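Long-range contacts in lambda integrase (Enterobacteria phage lambda, PDB 1AE9), which integrates the phage genome into the host chromosome and, with excisionase, excises it by site-specific recombination, here represented by its catalytic domain: residues A30-R36 / L134-S138; Q35-D39 / V55-T60. All coordinates share one frame; numbering follows the deposited sequence.

Interaction 1: residues A30-R36 / L134-S138; sequences AVVTGQR and LRSLS
Arg36 and Arg135 stack in the predicted active site of a tyrosine recombinase, where the end of helix 21-33 and the loop after it cross helix 133-145. Arg135 NH2 sits over one face of the Arg36 guanidinium, displaced from the middle of the group. The group centres are 3.9 Å apart and the planes 26° apart. Arg36 CG covers a face of the Arg135 guanidinium. Two arginines this close are as expected of a pocket for the DNA phosphate, as in relatives. Arg135 reaches this place with CG anti to the backbone N (chi1 -180°) and an extended chain. Arg36 NH1 donates to Gln57 OE1.

Polar bonds fix Arg135 and the helix end. Arg135 NH1 donates to Gly34 O at 2.8 Å, in the carbonyl plane but bent at the hydrogen (136°). Arg135 NH2 is held by Leu155 O. Gly34 has positive phi and ends the helix. Gln35 turns its amide back on this end. Its NE2 bonds to Thr33 O at 2.9 Å and to Leu154 O, and its OE1 accepts from Gln57 NE2.

Apolar side chains join the two helices. Ala30 CB meets Leu134 CB at 4.0 Å. Val31 CG2 meets Leu134 CD2 at 3.9 Å, and Tyr9 of helix 6-15 packs on both residues.

At the closest helix approach, Ser138 OG donates to Val31 O at 2.7 Å, tilted out of the carbonyl plane.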
# COMPACT_ATOMS: atom_id res chain seq x y z
N ALA A 30 -17.60 9.86 -2.97
CA ALA A 30 -17.04 9.44 -4.25
C ALA A 30 -18.03 9.68 -5.39
O ALA A 30 -17.64 10.12 -6.48
CB ALA A 30 -16.67 7.97 -4.20
N VAL A 31 -19.31 9.39 -5.15
CA VAL A 31 -20.34 9.56 -6.18
C VAL A 31 -20.73 11.03 -6.39
O VAL A 31 -20.87 11.47 -7.52
CB VAL A 31 -21.61 8.69 -5.89
CG1 VAL A 31 -22.70 8.96 -6.93
CG2 VAL A 31 -21.24 7.20 -5.90
N VAL A 32 -20.87 11.79 -5.32
CA VAL A 32 -21.27 13.19 -5.47
C VAL A 32 -20.15 14.14 -5.94
O VAL A 32 -20.43 15.19 -6.51
CB VAL A 32 -21.99 13.72 -4.19
CG1 VAL A 32 -21.00 14.06 -3.09
CG2 VAL A 32 -22.87 14.91 -4.53
N THR A 33 -18.88 13.79 -5.70
CA THR A 33 -17.78 14.65 -6.15
C THR A 33 -17.10 14.10 -7.40
O THR A 33 -16.40 14.83 -8.11
CB THR A 33 -16.67 14.86 -5.07
OG1 THR A 33 -15.93 13.65 -4.88
CG2 THR A 33 -17.26 15.32 -3.74
N GLY A 34 -17.28 12.80 -7.66
CA GLY A 34 -16.67 12.17 -8.82
C GLY A 34 -15.14 12.10 -8.79
O GLY A 34 -14.52 11.78 -9.82
N GLN A 35 -14.53 12.36 -7.63
CA GLN A 35 -13.07 12.34 -7.52
C GLN A 35 -12.46 10.96 -7.28
O GLN A 35 -13.08 10.08 -6.67
CB GLN A 35 -12.61 13.33 -6.45
CG GLN A 35 -13.03 14.78 -6.73
CD GLN A 35 -12.71 15.22 -8.15
OE1 GLN A 35 -11.54 15.25 -8.57
NE2 GLN A 35 -13.74 15.54 -8.92
N ARG A 36 -11.24 10.76 -7.79
CA ARG A 36 -10.53 9.49 -7.63
C ARG A 36 -10.33 9.26 -6.13
O ARG A 36 -10.20 10.22 -5.37
CB ARG A 36 -9.17 9.55 -8.31
CG ARG A 36 -9.23 9.72 -9.83
CD ARG A 36 -7.83 9.64 -10.41
NE ARG A 36 -7.78 9.84 -11.86
CZ ARG A 36 -7.85 11.02 -12.46
NH1 ARG A 36 -7.98 12.14 -11.76
NH2 ARG A 36 -7.75 11.09 -13.78
N LEU A 134 -16.95 3.78 -8.67
CA LEU A 134 -17.86 4.81 -8.18
C LEU A 134 -17.67 6.12 -8.94
O LEU A 134 -18.58 6.94 -9.00
CB LEU A 134 -17.67 5.02 -6.66
CG LEU A 134 -18.11 3.84 -5.78
CD1 LEU A 134 -17.75 4.10 -4.34
CD2 LEU A 134 -19.60 3.63 -5.92
N ARG A 135 -16.48 6.31 -9.52
CA ARG A 135 -16.16 7.50 -10.30
C ARG A 135 -16.88 7.46 -11.65
O ARG A 135 -17.41 8.47 -12.12
CB ARG A 135 -14.64 7.60 -10.48
CG ARG A 135 -14.13 8.80 -11.27
CD ARG A 135 -12.62 8.96 -11.07
NE ARG A 135 -11.95 9.59 -12.21
CZ ARG A 135 -11.79 10.90 -12.40
NH1 ARG A 135 -12.24 11.78 -11.51
NH2 ARG A 135 -11.15 11.33 -13.49
N SER A 136 -16.93 6.28 -12.27
CA SER A 136 -17.64 6.10 -13.54
C SER A 136 -19.13 6.25 -13.28
O SER A 136 -19.85 6.83 -14.10
CB SER A 136 -17.37 4.71 -14.12
OG SER A 136 -15.99 4.50 -14.33
N LEU A 137 -19.60 5.71 -12.15
CA LEU A 137 -21.02 5.82 -11.80
C LEU A 137 -21.37 7.30 -11.67
O LEU A 137 -22.38 7.74 -12.23
CB LEU A 137 -21.34 5.05 -10.51
CG LEU A 137 -22.78 5.13 -9.98
CD1 LEU A 137 -23.78 4.68 -11.03
CD2 LEU A 137 -22.92 4.31 -8.73
N SER A 138 -20.53 8.05 -10.97
CA SER A 138 -20.72 9.49 -10.78
C SER A 138 -20.90 10.17 -12.15
O SER A 138 -21.81 10.97 -12.34
CB SER A 138 -19.50 10.08 -10.07
OG SER A 138 -19.60 11.49 -9.90

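Interaction 2: residues Q35-D39 / V55-T60; sequences QRVGD and VEQSKT
The Arg36 guanidinium meets Lys59 CD over one face, and Gln57 OE1 and water 1 at its edge, in plane. Arg36 NH1 donates to Gln57 OE1 at 3.0 Å. The guanidinium and amide planes stand at 90°. NH1 lies above the carbonyl plane, not on a lone pair. Thr60 OG1 takes a lone pair of the same oxygen, donating in the carbonyl plane at 2.9 Å from Gln57 OE1. Water 1 joins Arg36 NH2 to this oxygen as well. The other end of the amide is held too: Gln57 NE2 donates to Gln35 OE1 at 2.8 Å, on a lone pair, and to Leu155 O. The Gln57 chain, extended beyond CG, carries the amide across to Arg36 and Gln35. These bonds fix the flip of the amide, so Gln57 is placed to orient Arg36 as a probable second-shell residue.

The Asp39 carboxylate lies 18° from the plane of the Gln57 amide. Its OD1 takes two protein donors. Ser58 N comes on the syn side at 2.9 Å, nearly straight (171°), and Ser58 OG comes nearly along the C-O axis at 2.9 Å. Water 2 links OD2 to Lys59 N. Water 3 links OD1 to Glu56 O. Val55 CG1 packs alongside Gln35 OE1 at 3.9 Å.

Lys59 NZ turns to a salt bridge with Asp127 of the second subunit. Asp39 ties the 57-60 turn to the start of helix 37-42. This turn of the beta-hairpin of strands 52-56 and 63-67 carries Lys59, the predicted active-site lysine, as in tyrosine recombinases.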
# COMPACT_ATOMS: atom_id res chain seq x y z
N GLN A 35 -14.53 12.36 -7.63
CA GLN A 35 -13.07 12.34 -7.52
C GLN A 35 -12.46 10.96 -7.28
O GLN A 35 -13.08 10.08 -6.67
CB GLN A 35 -12.61 13.33 -6.45
CG GLN A 35 -13.03 14.78 -6.73
CD GLN A 35 -12.71 15.22 -8.15
OE1 GLN A 35 -11.54 15.25 -8.57
NE2 GLN A 35 -13.74 15.54 -8.92
N ARG A 36 -11.24 10.76 -7.79
CA ARG A 36 -10.53 9.49 -7.63
C ARG A 36 -10.33 9.26 -6.13
O ARG A 36 -10.20 10.22 -5.37
CB ARG A 36 -9.17 9.55 -8.31
CG ARG A 36 -9.23 9.72 -9.83
CD ARG A 36 -7.83 9.64 -10.41
NE ARG A 36 -7.78 9.84 -11.86
CZ ARG A 36 -7.85 11.02 -12.46
NH1 ARG A 36 -7.98 12.14 -11.76
NH2 ARG A 36 -7.75 11.09 -13.78
N VAL A 37 -10.28 7.99 -5.72
CA VAL A 37 -10.13 7.65 -4.31
C VAL A 37 -8.89 8.28 -3.65
O VAL A 37 -8.97 8.73 -2.50
CB VAL A 37 -10.20 6.10 -4.07
CG1 VAL A 37 -9.03 5.38 -4.74
CG2 VAL A 37 -10.27 5.79 -2.57
N GLY A 38 -7.79 8.37 -4.40
CA GLY A 38 -6.58 8.99 -3.88
C GLY A 38 -6.86 10.41 -3.45
O GLY A 38 -6.43 10.86 -2.39
N ASP A 39 -7.64 11.13 -4.26
CA ASP A 39 -7.97 12.51 -3.92
C ASP A 39 -9.00 12.62 -2.81
O ASP A 39 -8.95 13.55 -2.01
CB ASP A 39 -8.41 13.28 -5.17
CG ASP A 39 -7.30 13.38 -6.20
OD1 ASP A 39 -6.14 13.61 -5.80
OD2 ASP A 39 -7.58 13.20 -7.40
N VAL A 55 -9.95 21.15 -5.10
CA VAL A 55 -9.25 19.90 -5.31
C VAL A 55 -8.19 19.97 -6.39
O VAL A 55 -8.46 20.40 -7.52
CB VAL A 55 -10.27 18.78 -5.72
CG1 VAL A 55 -9.54 17.50 -6.14
CG2 VAL A 55 -11.24 18.49 -4.58
N GLU A 56 -6.96 19.61 -6.04
CA GLU A 56 -5.91 19.53 -7.04
C GLU A 56 -5.67 18.03 -7.16
O GLU A 56 -5.20 17.39 -6.22
CB GLU A 56 -4.60 20.20 -6.63
CG GLU A 56 -3.56 19.95 -7.73
CD GLU A 56 -2.23 20.64 -7.51
OE1 GLU A 56 -2.14 21.52 -6.63
OE2 GLU A 56 -1.28 20.29 -8.23
N GLN A 57 -6.04 17.48 -8.30
CA GLN A 57 -5.89 16.06 -8.51
C GLN A 57 -4.42 15.66 -8.46
O GLN A 57 -3.58 16.22 -9.18
CB GLN A 57 -6.55 15.66 -9.82
CG GLN A 57 -8.03 16.10 -9.87
CD GLN A 57 -8.76 15.57 -11.07
OE1 GLN A 57 -8.14 15.17 -12.06
NE2 GLN A 57 -10.08 15.52 -10.99
N SER A 58 -4.12 14.71 -7.58
CA SER A 58 -2.77 14.21 -7.34
C SER A 58 -2.08 13.68 -8.59
O SER A 58 -0.90 13.97 -8.82
CB SER A 58 -2.81 13.10 -6.28
OG SER A 58 -3.30 13.58 -5.03
N LYS A 59 -2.81 12.93 -9.39
CA LYS A 59 -2.25 12.33 -10.59
C LYS A 59 -2.07 13.29 -11.78
O LYS A 59 -1.00 13.36 -12.38
CB LYS A 59 -3.13 11.14 -11.00
CG LYS A 59 -2.67 10.39 -12.25
CD LYS A 59 -3.73 9.37 -12.70
CE LYS A 59 -3.34 8.69 -14.01
NZ LYS A 59 -3.26 9.64 -15.17
N THR A 60 -3.11 14.06 -12.08
CA THR A 60 -3.11 14.96 -13.23
C THR A 60 -2.71 16.42 -13.00
O THR A 60 -2.33 17.10 -13.94
CB THR A 60 -4.50 14.98 -13.87
OG1 THR A 60 -5.43 15.53 -12.93
CG2 THR A 60 -4.92 13.57 -14.23
O HOH W 1 -8.45 13.73 -14.68
O HOH W 2 -5.50 11.95 -8.90
O HOH W 3 -5.73 15.40 -3.79

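The two contacts share Gln35 and Arg36, in the link between helix 21-33 and helix 37-42, and their centres are about 11 Å apart. Interaction 1 is buried near the centre of the chain and joins helix to helix. It mixes apolar packing with a few direct bonds. Interaction 2 lies farther out, is partly buried and joins a helix start to the end of a strand. Its chemistry is mainly polar, with bridging waters, and the second subunit reaches its 55-60 side. Arg36 connects them: interaction 1 sets it against Arg135, interaction 2 brings it beside Lys59. Together they gather three of the predicted active-site residues.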